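PDB 5CJP: Ras GTPase-activating-like protein IQGAP2 from Homo sapiens, which probably binds Rho-family GTPases such as Cdc42 in their GTP-bound state, through a mainly helical domain related to Ras GTPase-activating proteins. Local coordinates for residues 74-77 with 78-82; 92-95 with 96-100; 186-189 with 190-194; 196-200 with 201-205; 268-271 with 272-276. One frame throughout, in Å; residues are numbered along the deposited sequence.

Contact 1. Residues 74-77 with 78-82; sequences EEIK and SKVDQ
Ile76 O receives backbone amides from both Ser78 and Val80, because an inverse gamma turn centred on Lys77 is wound into the last turn of helix 58-79. The gamma-turn bond, Ser78 N to Ile76 O at 2.8 Å, is weak, with an N-H...O angle of 139°. Val80 N reaches the same oxygen at 3.0 Å, and Lys79 N is hydrogen-bonded to Glu75 O at 2.9 Å, so Glu75 O and Ile76 O keep helical amide donors as the chain leaves the helix. Lys216, the last residue of helix 200-216, donates NZ to Ile76 O and to Val80 O, tying the end of helix 58-79 to that helix. On the outer side, the Glu75 chain starts opposite its backbone N and then turns about CB-CG (chi2 77°), which brings the carboxylate over the Lys79 chain at a slant. OE2 rests 3.6 Å from Lys79 CD, touching the aliphatic part, whereas OE1 of Glu75 and NZ of Lys79 are 4.5 Å apart, too far for a salt bridge; any attraction of the charges is probably modest. Ser78 O has a weak hydrogen bond from a basic side chain of another protein's chain. On the inner side, Val80 and Ile76 are buried and both touch Ile86. Between these two residues, the CG2 methyl of Ile76 meets Val80 CB at 4.3 Å.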
loop_
_atom_site.group_PDB
_atom_site.type_symbol
_atom_site.label_atom_id
_atom_site.label_comp_id
_atom_site.label_asym_id
_atom_site.label_seq_id
_atom_site.Cartn_x
_atom_site.Cartn_y
_atom_site.Cartn_z
ATOM N N GLU E 74 31.174 -11.153 18.814
ATOM C CA GLU E 74 31.145 -12.560 18.444
ATOM C C GLU E 74 32.075 -12.710 17.244
ATOM O O GLU E 74 32.940 -13.582 17.207
ATOM C CB GLU E 74 29.725 -12.965 18.048
ATOM C CG GLU E 74 29.506 -14.454 17.937
ATOM C CD GLU E 74 29.325 -15.110 19.287
ATOM O OE1 GLU E 74 29.983 -16.143 19.537
ATOM O OE2 GLU E 74 28.518 -14.602 20.095
ATOM N N GLU E 75 31.886 -11.834 16.268
ATOM C CA GLU E 75 32.671 -11.824 15.039
ATOM C C GLU E 75 34.166 -11.657 15.296
ATOM O O GLU E 75 34.994 -12.414 14.775
ATOM C CB GLU E 75 32.184 -10.682 14.151
ATOM C CG GLU E 75 32.932 -10.491 12.840
ATOM C CD GLU E 75 32.544 -11.512 11.789
ATOM O OE1 GLU E 75 31.510 -12.175 11.986
ATOM O OE2 GLU E 75 33.257 -11.639 10.764
ATOM N N ILE E 76 34.502 -10.642 16.086
ATOM C CA ILE E 76 35.888 -10.349 16.413
ATOM C C ILE E 76 36.591 -11.516 17.095
ATOM O O ILE E 76 37.555 -12.066 16.546
ATOM C CB ILE E 76 35.978 -9.096 17.278
ATOM C CG1 ILE E 76 35.554 -7.891 16.446
ATOM C CG2 ILE E 76 37.378 -8.901 17.786
ATOM C CD1 ILE E 76 35.062 -6.743 17.271
ATOM N N LYS E 77 36.129 -11.908 18.279
ATOM C CA LYS E 77 36.761 -13.035 18.950
ATOM C C LYS E 77 36.219 -14.342 18.399
ATOM O O LYS E 77 35.518 -15.060 19.098
ATOM C CB LYS E 77 36.518 -12.998 20.459
ATOM C CG LYS E 77 37.334 -14.058 21.194
ATOM C CD LYS E 77 36.949 -14.193 22.655
ATOM C CE LYS E 77 37.735 -15.323 23.309
ATOM N NZ LYS E 77 37.290 -15.590 24.705
ATOM N N SER E 78 36.549 -14.643 17.148
ATOM C CA SER E 78 36.073 -15.856 16.495
ATOM C C SER E 78 36.499 -15.925 15.031
ATOM O O SER E 78 36.692 -17.002 14.484
ATOM C CB SER E 78 34.550 -15.927 16.572
ATOM O OG SER E 78 34.052 -16.974 15.761
ATOM N N LYS E 79 36.630 -14.770 14.397
ATOM C CA LYS E 79 37.037 -14.732 13.004
ATOM C C LYS E 79 38.131 -13.699 12.776
ATOM O O LYS E 79 38.682 -13.610 11.683
ATOM C CB LYS E 79 35.846 -14.409 12.099
ATOM C CG LYS E 79 34.793 -15.500 11.998
ATOM C CD LYS E 79 33.843 -15.143 10.879
ATOM C CE LYS E 79 32.878 -16.255 10.549
ATOM N NZ LYS E 79 32.036 -15.844 9.387
ATOM N N VAL E 80 38.446 -12.908 13.796
ATOM C CA VAL E 80 39.485 -11.908 13.626
ATOM C C VAL E 80 40.772 -12.379 14.289
ATOM O O VAL E 80 40.823 -12.587 15.497
ATOM C CB VAL E 80 39.048 -10.534 14.187
ATOM C CG1 VAL E 80 40.160 -9.514 14.002
ATOM C CG2 VAL E 80 37.809 -10.057 13.452
ATOM N N ASP E 81 41.807 -12.547 13.472
ATOM C CA ASP E 81 43.098 -13.026 13.938
ATOM C C ASP E 81 44.230 -12.011 13.938
ATOM O O ASP E 81 45.119 -12.081 14.784
ATOM C CB ASP E 81 43.511 -14.224 13.097
ATOM C CG ASP E 81 42.565 -15.389 13.257
ATOM O OD1 ASP E 81 42.331 -16.107 12.259
ATOM O OD2 ASP E 81 42.068 -15.591 14.387
ATOM N N GLN E 82 44.203 -11.067 13.001
ATOM C CA GLN E 82 45.269 -10.068 12.902
ATOM C C GLN E 82 44.738 -8.647 12.723
ATOM O O GLN E 82 45.308 -7.863 11.971
ATOM C CB GLN E 82 46.187 -10.439 11.722
ATOM C CG GLN E 82 47.323 -9.457 11.413
ATOM C CD GLN E 82 47.153 -8.745 10.068
ATOM O OE1 GLN E 82 47.931 -7.851 9.724
ATOM N NE2 GLN E 82 46.138 -9.141 9.306
#

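Contact 2. Residues 92-95 with 96-100; sequences TVIK and MVVSF
Ser99 grips Lys95 O twice, through its backbone N at 3.1 Å and through its hydroxyl, Ser99 OG to Lys95 O, at 3.2 Å. The two donors come from opposite faces of the carbonyl plane. With chi1 at -66° the hydroxyl stands beside its own backbone N, which directs it back up the helix to the carbonyl one turn earlier. The other bonds across this stretch are purely backbone: Met96 N to Thr92 O at 3.0 Å, Val97 N to Val93 O, and Val98 N to Ile94 O, each with a moderately bent N-H...O line. This is the regular i+4 to i bonding of an alpha-helix, and helix 92-102 is a short, largely buried element of the helical GAP-related domain, lying among helices 25-34, 37-54, 58-79 and 222-243. Apolar contacts run along two of its flanks. The CG1 methyl of Val93 meets CG2 of Val97 at 4.2 Å on the side that packs on Phe68 and Ala71 of helix 58-79. Ile94 CG2 and Val98 CG2 approach methyl to methyl at 4.3 Å, on the side covered by Arg236 and Leu232 of helix 222-243. Met96 points elsewhere, its thioether chain running out among Phe33, Met44, Ile48 and Leu51. As for charge, Lys95 is partly exposed; its chain bends at chi3 (-55°) and NZ makes a weak hydrogen bond with Asn90 OD1.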
loop_
_atom_site.group_PDB
_atom_site.type_symbol
_atom_site.label_atom_id
_atom_site.label_comp_id
_atom_site.label_asym_id
_atom_site.label_seq_id
_atom_site.Cartn_x
_atom_site.Cartn_y
_atom_site.Cartn_z
ATOM N N THR E 92 28.833 -9.239 8.240
ATOM C CA THR E 92 27.487 -8.811 7.898
ATOM C C THR E 92 26.828 -7.951 8.960
ATOM O O THR E 92 25.916 -7.185 8.662
ATOM C CB THR E 92 26.607 -10.023 7.473
ATOM O OG1 THR E 92 25.352 -9.988 8.155
ATOM C CG2 THR E 92 27.315 -11.307 7.731
ATOM N N VAL E 93 27.316 -8.034 10.190
ATOM C CA VAL E 93 26.762 -7.212 11.256
ATOM C C VAL E 93 27.085 -5.755 10.973
ATOM O O VAL E 93 26.306 -4.876 11.280
ATOM C CB VAL E 93 27.377 -7.529 12.629
ATOM C CG1 VAL E 93 26.662 -6.734 13.712
ATOM C CG2 VAL E 93 27.292 -9.003 12.899
ATOM N N ILE E 94 28.255 -5.509 10.404
ATOM C CA ILE E 94 28.646 -4.147 10.094
ATOM C C ILE E 94 27.822 -3.626 8.921
ATOM O O ILE E 94 27.457 -2.451 8.867
ATOM C CB ILE E 94 30.139 -4.087 9.789
ATOM C CG1 ILE E 94 30.918 -4.293 11.099
ATOM C CG2 ILE E 94 30.504 -2.753 9.138
ATOM C CD1 ILE E 94 30.651 -3.240 12.074
ATOM N N LYS E 95 27.497 -4.512 7.994
ATOM C CA LYS E 95 26.699 -4.150 6.827
ATOM C C LYS E 95 25.316 -3.704 7.290
ATOM O O LYS E 95 24.750 -2.732 6.784
ATOM C CB LYS E 95 26.565 -5.362 5.901
ATOM C CG LYS E 95 26.144 -5.045 4.484
ATOM C CD LYS E 95 26.131 -6.301 3.643
ATOM C CE LYS E 95 27.490 -7.016 3.690
ATOM N NZ LYS E 95 27.469 -8.445 3.170
ATOM N N MET E 96 24.778 -4.410 8.273
ATOM C CA MET E 96 23.456 -4.094 8.786
ATOM C C MET E 96 23.507 -2.842 9.646
ATOM O O MET E 96 22.607 -1.992 9.592
ATOM C CB MET E 96 22.921 -5.272 9.591
ATOM C CG MET E 96 21.511 -5.072 10.106
ATOM S SD MET E 96 20.793 -6.658 10.551
ATOM C CE MET E 96 20.233 -6.254 12.084
ATOM N N VAL E 97 24.568 -2.727 10.436
ATOM C CA VAL E 97 24.732 -1.572 11.295
ATOM C C VAL E 97 24.750 -0.327 10.445
ATOM O O VAL E 97 24.120 0.665 10.793
ATOM C CB VAL E 97 26.044 -1.644 12.103
ATOM C CG1 VAL E 97 26.428 -0.245 12.620
ATOM C CG2 VAL E 97 25.865 -2.605 13.263
ATOM N N VAL E 98 25.473 -0.385 9.331
ATOM C CA VAL E 98 25.569 0.755 8.430
ATOM C C VAL E 98 24.266 1.106 7.733
ATOM O O VAL E 98 23.894 2.267 7.703
ATOM C CB VAL E 98 26.656 0.534 7.362
ATOM C CG1 VAL E 98 26.545 1.588 6.259
ATOM C CG2 VAL E 98 28.021 0.598 8.023
ATOM N N SER E 99 23.575 0.116 7.173
ATOM C CA SER E 99 22.309 0.371 6.485
ATOM C C SER E 99 21.265 0.894 7.440
ATOM O O SER E 99 20.611 1.887 7.172
ATOM C CB SER E 99 21.754 -0.901 5.837
ATOM O OG SER E 99 22.579 -1.377 4.791
ATOM N N PHE E 100 21.107 0.216 8.564
ATOM C CA PHE E 100 20.115 0.632 9.533
ATOM C C PHE E 100 20.297 2.072 9.969
ATOM O O PHE E 100 19.327 2.771 10.223
ATOM C CB PHE E 100 20.142 -0.276 10.757
ATOM C CG PHE E 100 19.146 0.114 11.798
ATOM C CD1 PHE E 100 17.792 -0.155 11.613
ATOM C CD2 PHE E 100 19.548 0.832 12.938
ATOM C CE1 PHE E 100 16.852 0.284 12.541
ATOM C CE2 PHE E 100 18.610 1.282 13.875
ATOM C CZ PHE E 100 17.266 1.006 13.678
#

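Contact 3. Residues 186-189 with 190-194; sequences KVLN and SIISS
Ser190 and Ser193 each donate two hydrogen bonds to a carbonyl one turn back, near the C-terminal end of helix 167-193. Lys186 O takes Ser190 OG at 3.0 Å and Ser190 N at 3.3 Å, from opposite faces of its plane. Asn189 O is served in the same manner by Ser193 N at 3.0 Å and by Ser193 OG at 2.7 Å, the hydroxyl being set between its own N and carbonyl carbon (chi1 66°). The intervening carbonyls have one backbone donor apiece, Ile191 N on Val187 O and Ile192 N on Leu188 O, both almost straight. Ser194 OG then closes on Ser190 O at 2.9 Å, in the carbonyl plane. An alanine in place of Ser190 would probably leave Lys186 O with the longer amide bond alone from this pair. The apolar residues lie side by side in pairs: Val187 CG1 on Ile191 CD1 at 3.7 Å, facing helices 111-123, 222-243 and 261-278, and Leu188 beside Ile192, facing helix 294-311. The Ser190 and Ser193 hydroxyls thus add a second donor to carbonyls already bonded by amides, and Ser194 OG serves Ser190 O, since Ser194 N bonds Ile191 O instead, while Val187, Leu188, Ile191 and Ile192 pack against neighbouring helices.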
loop_
_atom_site.group_PDB
_atom_site.type_symbol
_atom_site.label_atom_id
_atom_site.label_comp_id
_atom_site.label_asym_id
_atom_site.label_seq_id
_atom_site.Cartn_x
_atom_site.Cartn_y
_atom_site.Cartn_z
ATOM N N LYS E 186 35.000 21.937 1.383
ATOM C CA LYS E 186 33.612 22.233 1.706
ATOM C C LYS E 186 32.962 20.973 2.283
ATOM O O LYS E 186 32.333 21.025 3.335
ATOM C CB LYS E 186 32.853 22.707 0.466
ATOM C CG LYS E 186 33.234 24.115 0.024
ATOM C CD LYS E 186 32.267 24.697 -0.986
ATOM C CE LYS E 186 32.598 26.169 -1.232
ATOM N NZ LYS E 186 31.676 26.845 -2.198
ATOM N N VAL E 187 33.129 19.835 1.614
ATOM C CA VAL E 187 32.564 18.584 2.101
ATOM C C VAL E 187 33.105 18.246 3.483
ATOM O O VAL E 187 32.354 17.984 4.413
ATOM C CB VAL E 187 32.905 17.409 1.177
ATOM C CG1 VAL E 187 32.484 16.117 1.830
ATOM C CG2 VAL E 187 32.213 17.580 -0.169
ATOM N N LEU E 188 34.424 18.255 3.596
ATOM C CA LEU E 188 35.102 17.953 4.836
ATOM C C LEU E 188 34.608 18.774 6.012
ATOM O O LEU E 188 34.366 18.238 7.089
ATOM C CB LEU E 188 36.600 18.170 4.669
ATOM C CG LEU E 188 37.409 18.088 5.957
ATOM C CD1 LEU E 188 37.280 16.673 6.520
ATOM C CD2 LEU E 188 38.867 18.454 5.694
ATOM N N ASN E 189 34.463 20.074 5.827
ATOM C CA ASN E 189 34.013 20.915 6.930
ATOM C C ASN E 189 32.585 20.594 7.382
ATOM O O ASN E 189 32.286 20.662 8.577
ATOM C CB ASN E 189 34.158 22.400 6.559
ATOM C CG ASN E 189 35.626 22.870 6.570
ATOM O OD1 ASN E 189 35.983 23.825 5.881
ATOM N ND2 ASN E 189 36.468 22.211 7.365
ATOM N N SER E 190 31.711 20.234 6.442
ATOM C CA SER E 190 30.339 19.886 6.793
ATOM C C SER E 190 30.388 18.684 7.726
ATOM O O SER E 190 29.755 18.669 8.788
ATOM C CB SER E 190 29.544 19.501 5.549
ATOM O OG SER E 190 29.648 20.494 4.551
ATOM N N ILE E 191 31.149 17.675 7.309
ATOM C CA ILE E 191 31.307 16.459 8.093
ATOM C C ILE E 191 31.956 16.710 9.459
ATOM O O ILE E 191 31.365 16.413 10.492
ATOM C CB ILE E 191 32.166 15.400 7.331
ATOM C CG1 ILE E 191 31.521 15.056 5.978
ATOM C CG2 ILE E 191 32.294 14.145 8.171
ATOM C CD1 ILE E 191 32.407 14.257 5.028
ATOM N N ILE E 192 33.161 17.270 9.458
ATOM C CA ILE E 192 33.873 17.496 10.718
ATOM C C ILE E 192 33.193 18.405 11.744
ATOM O O ILE E 192 33.311 18.186 12.963
ATOM C CB ILE E 192 35.291 18.041 10.464
ATOM C CG1 ILE E 192 36.125 16.983 9.733
ATOM C CG2 ILE E 192 35.949 18.431 11.784
ATOM C CD1 ILE E 192 36.245 15.759 10.490
ATOM N N SER E 193 32.475 19.422 11.278
ATOM C CA SER E 193 31.812 20.343 12.200
ATOM C C SER E 193 30.481 19.801 12.702
ATOM O O SER E 193 29.884 20.351 13.624
ATOM C CB SER E 193 31.584 21.698 11.527
ATOM O OG SER E 193 30.661 21.584 10.466
ATOM N N SER E 194 30.026 18.709 12.100
ATOM C CA SER E 194 28.747 18.128 12.475
ATOM C C SER E 194 28.812 16.739 13.103
ATOM O O SER E 194 27.974 15.890 12.812
ATOM C CB SER E 194 27.837 18.111 11.251
ATOM O OG SER E 194 27.691 19.431 10.742
#

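Contact 4. Residues 196-200 with 201-205; sequences DLLPY and GLRYI
Tyr200 and Tyr204 point the same way, one turn apart, at the start of helix 200-216, for which Pro199 occupies the N-cap position. Their planes are nearly parallel, at 12°, but slid so far that the centroids are 5.9 Å apart and the rings barely overlap. What covers the Tyr200 ring is the Tyr204 CB, a CH-pi contact over one face, 4.2 Å from the centroid and displaced toward the rim; the nearest ring atom is Tyr200 CZ at 3.9 Å. With CG anti to the backbone N in both residues (chi1 167° and 174°), the two phenols extend alike, and Tyr200 OH comes to 3.7 Å from Tyr204 CD1. Both hydroxyls have partners in the chain after helix 294-311: Tyr200 OH bonds Pro315 O, and Tyr204 OH bonds Glu316 OE1. A serine in place of Tyr200 would probably leave Pro315 O without this donor and open a gap beside Tyr204 CB. The backbone sets the spacing, with Tyr204 N on Tyr200 O at 2.7 Å and Arg203 N on Pro199 O at 3.1 Å. Arg203 runs back past Leu198, CG against its CB, and bends at chi3 so that NE and NH2 reach the carbonyls of Ala311 and Glu310, at the end of helix 294-311. At the guanidinium edge, in plane, a water accepts from Arg203 NH1 at 3.0 Å and donates to Leu198 O at 3.1 Å.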
loop_
_atom_site.group_PDB
_atom_site.type_symbol
_atom_site.label_atom_id
_atom_site.label_comp_id
_atom_site.label_asym_id
_atom_site.label_seq_id
_atom_site.Cartn_x
_atom_site.Cartn_y
_atom_site.Cartn_z
ATOM N N ASP E 196 28.196 16.024 16.146
ATOM C CA ASP E 196 27.067 15.896 17.056
ATOM C C ASP E 196 25.751 15.521 16.383
ATOM O O ASP E 196 24.758 15.257 17.057
ATOM C CB ASP E 196 26.888 17.195 17.843
ATOM C CG ASP E 196 27.002 18.430 16.964
ATOM O OD1 ASP E 196 26.415 18.447 15.862
ATOM O OD2 ASP E 196 27.675 19.394 17.384
ATOM N N LEU E 197 25.734 15.502 15.058
ATOM C CA LEU E 197 24.524 15.150 14.334
ATOM C C LEU E 197 24.522 13.681 13.938
ATOM O O LEU E 197 23.563 13.203 13.352
ATOM C CB LEU E 197 24.380 16.007 13.076
ATOM C CG LEU E 197 24.055 17.495 13.229
ATOM C CD1 LEU E 197 23.884 18.106 11.844
ATOM C CD2 LEU E 197 22.779 17.670 14.039
ATOM N N LEU E 198 25.609 12.980 14.222
ATOM C CA LEU E 198 25.679 11.568 13.906
ATOM C C LEU E 198 24.719 10.822 14.833
ATOM O O LEU E 198 24.398 11.288 15.921
ATOM C CB LEU E 198 27.102 11.020 14.105
ATOM C CG LEU E 198 28.132 11.242 13.009
ATOM C CD1 LEU E 198 29.331 10.366 13.283
ATOM C CD2 LEU E 198 27.543 10.877 11.664
ATOM N N PRO E 199 24.246 9.654 14.409
ATOM C CA PRO E 199 23.319 8.871 15.234
ATOM C C PRO E 199 24.036 8.250 16.421
ATOM O O PRO E 199 25.156 7.759 16.278
ATOM C CB PRO E 199 22.814 7.792 14.273
ATOM C CG PRO E 199 22.986 8.405 12.924
ATOM C CD PRO E 199 24.320 9.123 13.042
ATOM N N TYR E 200 23.389 8.269 17.585
ATOM C CA TYR E 200 23.970 7.664 18.790
ATOM C C TYR E 200 24.382 6.207 18.525
ATOM O O TYR E 200 25.534 5.825 18.770
ATOM C CB TYR E 200 22.969 7.674 19.954
ATOM C CG TYR E 200 23.425 6.794 21.096
ATOM C CD1 TYR E 200 24.524 7.149 21.887
ATOM C CD2 TYR E 200 22.828 5.556 21.327
ATOM C CE1 TYR E 200 25.017 6.287 22.862
ATOM C CE2 TYR E 200 23.314 4.682 22.301
ATOM C CZ TYR E 200 24.408 5.051 23.068
ATOM O OH TYR E 200 24.900 4.176 24.027
ATOM N N GLY E 201 23.428 5.402 18.034
ATOM C CA GLY E 201 23.695 3.998 17.750
ATOM C C GLY E 201 24.928 3.742 16.885
ATOM O O GLY E 201 25.696 2.814 17.132
ATOM N N LEU E 202 25.117 4.548 15.854
ATOM C CA LEU E 202 26.283 4.382 15.008
ATOM C C LEU E 202 27.563 4.701 15.798
ATOM O O LEU E 202 28.579 3.998 15.680
ATOM C CB LEU E 202 26.187 5.313 13.799
ATOM C CG LEU E 202 27.386 5.289 12.860
ATOM C CD1 LEU E 202 27.728 3.857 12.554
ATOM C CD2 LEU E 202 27.090 6.078 11.577
ATOM N N ARG E 203 27.523 5.770 16.587
ATOM C CA ARG E 203 28.687 6.167 17.371
ATOM C C ARG E 203 28.978 5.098 18.398
ATOM O O ARG E 203 30.138 4.803 18.701
ATOM C CB ARG E 203 28.456 7.508 18.096
ATOM C CG ARG E 203 28.545 8.742 17.211
ATOM C CD ARG E 203 28.441 10.036 18.011
ATOM N NE ARG E 203 29.645 10.361 18.782
ATOM C CZ ARG E 203 29.795 11.477 19.497
ATOM N NH1 ARG E 203 28.824 12.371 19.539
ATOM N NH2 ARG E 203 30.917 11.713 20.167
ATOM N N TYR E 204 27.917 4.511 18.933
ATOM C CA TYR E 204 28.082 3.489 19.950
ATOM C C TYR E 204 28.741 2.225 19.405
ATOM O O TYR E 204 29.604 1.646 20.054
ATOM C CB TYR E 204 26.738 3.157 20.584
ATOM C CG TYR E 204 26.818 2.005 21.536
ATOM C CD1 TYR E 204 27.642 2.061 22.662
ATOM C CD2 TYR E 204 26.125 0.825 21.281
ATOM C CE1 TYR E 204 27.779 0.957 23.512
ATOM C CE2 TYR E 204 26.253 -0.278 22.117
ATOM C CZ TYR E 204 27.084 -0.211 23.227
ATOM O OH TYR E 204 27.223 -1.323 24.026
ATOM N N ILE E 205 28.341 1.799 18.217
ATOM C CA ILE E 205 28.939 0.605 17.651
ATOM C C ILE E 205 30.407 0.860 17.299
ATOM O O ILE E 205 31.243 -0.040 17.400
ATOM C CB ILE E 205 28.156 0.129 16.420
ATOM C CG1 ILE E 205 26.781 -0.394 16.863
ATOM C CG2 ILE E 205 28.916 -0.964 15.700
ATOM C CD1 ILE E 205 26.829 -1.570 17.773
HETATM O O HOH W 1 26.251 12.524 18.033
#

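Contact 5. Residues 268-271 with 272-276; sequences GSVA and KVLQH
One turn of helix 261-278, a buried helix of the GAP-related domain, is formed here as Gly268 to Ala271 pair with Lys272 to Gln275. Four consecutive amides bond back four residues: Lys272 N to Gly268 O, Val273 N to Ser269 O, Leu274 N to Val270 O at 2.9 Å, and Gln275 N to Ala271 O. The N-H...O angles of the Val273 and Leu274 bonds are both 173°. Side chains differ sharply around the turn. Val270 and Leu274 lie alongside each other on the flank that meets Thr184 and Val187 of helix 167-193. Ala271, a bare methyl, sits against Asn239 and Val243 of helix 222-243. Another protein's chain packs on Ala271 and on Ser269, Lys272 and Gln275, and Gln275 NE2 is hydrogen-bonded to the backbone of that other protein. The side chain of Gln275 is about 8 Å from a bound GTP, consistent with a surface that faces the partner GTPase. Ser269 OG is hydrogen-bonded to Arg265 O, one turn earlier. A chi1 of -72° sets Leu274 CG beside its own backbone N and near Val270 O, and from there its CD1 meets CG1 of Val270 at 4.1 Å.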
loop_
_atom_site.group_PDB
_atom_site.type_symbol
_atom_site.label_atom_id
_atom_site.label_comp_id
_atom_site.label_asym_id
_atom_site.label_seq_id
_atom_site.Cartn_x
_atom_site.Cartn_y
_atom_site.Cartn_z
ATOM N N GLY E 268 33.250 11.551 -7.212
ATOM C CA GLY E 268 34.166 10.443 -7.037
ATOM C C GLY E 268 35.550 10.935 -6.680
ATOM O O GLY E 268 36.221 10.345 -5.833
ATOM N N SER E 269 35.994 12.015 -7.315
ATOM C CA SER E 269 37.321 12.539 -7.005
ATOM C C SER E 269 37.395 13.034 -5.561
ATOM O O SER E 269 38.424 12.894 -4.891
ATOM C CB SER E 269 37.690 13.663 -7.969
ATOM O OG SER E 269 37.994 13.148 -9.255
ATOM N N VAL E 270 36.301 13.602 -5.072
ATOM C CA VAL E 270 36.319 14.087 -3.711
ATOM C C VAL E 270 36.457 12.888 -2.804
ATOM O O VAL E 270 37.259 12.902 -1.879
ATOM C CB VAL E 270 35.039 14.843 -3.338
ATOM C CG1 VAL E 270 35.149 15.328 -1.908
ATOM C CG2 VAL E 270 34.817 16.015 -4.279
ATOM N N ALA E 271 35.686 11.841 -3.082
ATOM C CA ALA E 271 35.728 10.625 -2.277
ATOM C C ALA E 271 37.120 10.011 -2.232
ATOM O O ALA E 271 37.537 9.470 -1.209
ATOM C CB ALA E 271 34.755 9.628 -2.811
ATOM N N LYS E 272 37.839 10.086 -3.345
ATOM C CA LYS E 272 39.172 9.529 -3.385
ATOM C C LYS E 272 40.098 10.338 -2.478
ATOM O O LYS E 272 40.815 9.776 -1.648
ATOM C CB LYS E 272 39.701 9.507 -4.818
ATOM C CG LYS E 272 41.014 8.756 -4.965
ATOM C CD LYS E 272 41.455 8.734 -6.397
ATOM C CE LYS E 272 42.847 8.145 -6.554
ATOM N NZ LYS E 272 43.320 8.320 -7.968
ATOM N N VAL E 273 40.083 11.655 -2.614
ATOM C CA VAL E 273 40.940 12.470 -1.760
ATOM C C VAL E 273 40.622 12.244 -0.288
ATOM O O VAL E 273 41.523 12.063 0.523
ATOM C CB VAL E 273 40.796 13.967 -2.059
ATOM C CG1 VAL E 273 41.595 14.766 -1.039
ATOM C CG2 VAL E 273 41.297 14.262 -3.453
ATOM N N LEU E 274 39.340 12.248 0.065
ATOM C CA LEU E 274 38.966 12.044 1.456
ATOM C C LEU E 274 39.299 10.642 1.993
ATOM O O LEU E 274 39.651 10.507 3.171
ATOM C CB LEU E 274 37.481 12.385 1.667
ATOM C CG LEU E 274 37.085 13.878 1.613
ATOM C CD1 LEU E 274 35.604 14.037 1.940
ATOM C CD2 LEU E 274 37.907 14.681 2.600
ATOM N N GLN E 275 39.207 9.607 1.151
ATOM C CA GLN E 275 39.543 8.247 1.583
ATOM C C GLN E 275 40.993 8.286 2.018
ATOM O O GLN E 275 41.318 7.981 3.156
ATOM C CB GLN E 275 39.438 7.252 0.439
ATOM C CG GLN E 275 38.792 5.900 0.759
ATOM C CD GLN E 275 39.193 5.264 2.092
ATOM O OE1 GLN E 275 38.915 5.820 3.144
ATOM N NE2 GLN E 275 39.820 4.083 2.045
ATOM N N HIS E 276 41.856 8.687 1.092
ATOM C CA HIS E 276 43.289 8.789 1.357
ATOM C C HIS E 276 43.602 9.520 2.651
ATOM O O HIS E 276 44.432 9.061 3.439
ATOM C CB HIS E 276 43.984 9.484 0.192
ATOM C CG HIS E 276 44.192 8.593 -0.988
ATOM N ND1 HIS E 276 45.363 7.894 -1.198
ATOM C CD2 HIS E 276 43.359 8.242 -1.996
ATOM C CE1 HIS E 276 45.241 7.153 -2.282
ATOM N NE2 HIS E 276 44.036 7.344 -2.786
#

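Overall arrangement
All five contacts are local and follow one another in series along the chain, so none nests in or crosses another; each spans a helical turn or a helix end rather than closing a long loop. Contact 1 lies where helix 58-79 runs out, and contact 2 covers most of the short helix 92-102 soon after, about 5 Å away at nearest atoms. Contact 3 ends helix 167-193; contact 4, adjoining it in sequence, starts helix 200-216. Contact 4 meets contact 2 through Ile205 and Val97. Contact 5, on helix 261-278, comes back to contact 3, where Leu274 and Val270 pack on Val187.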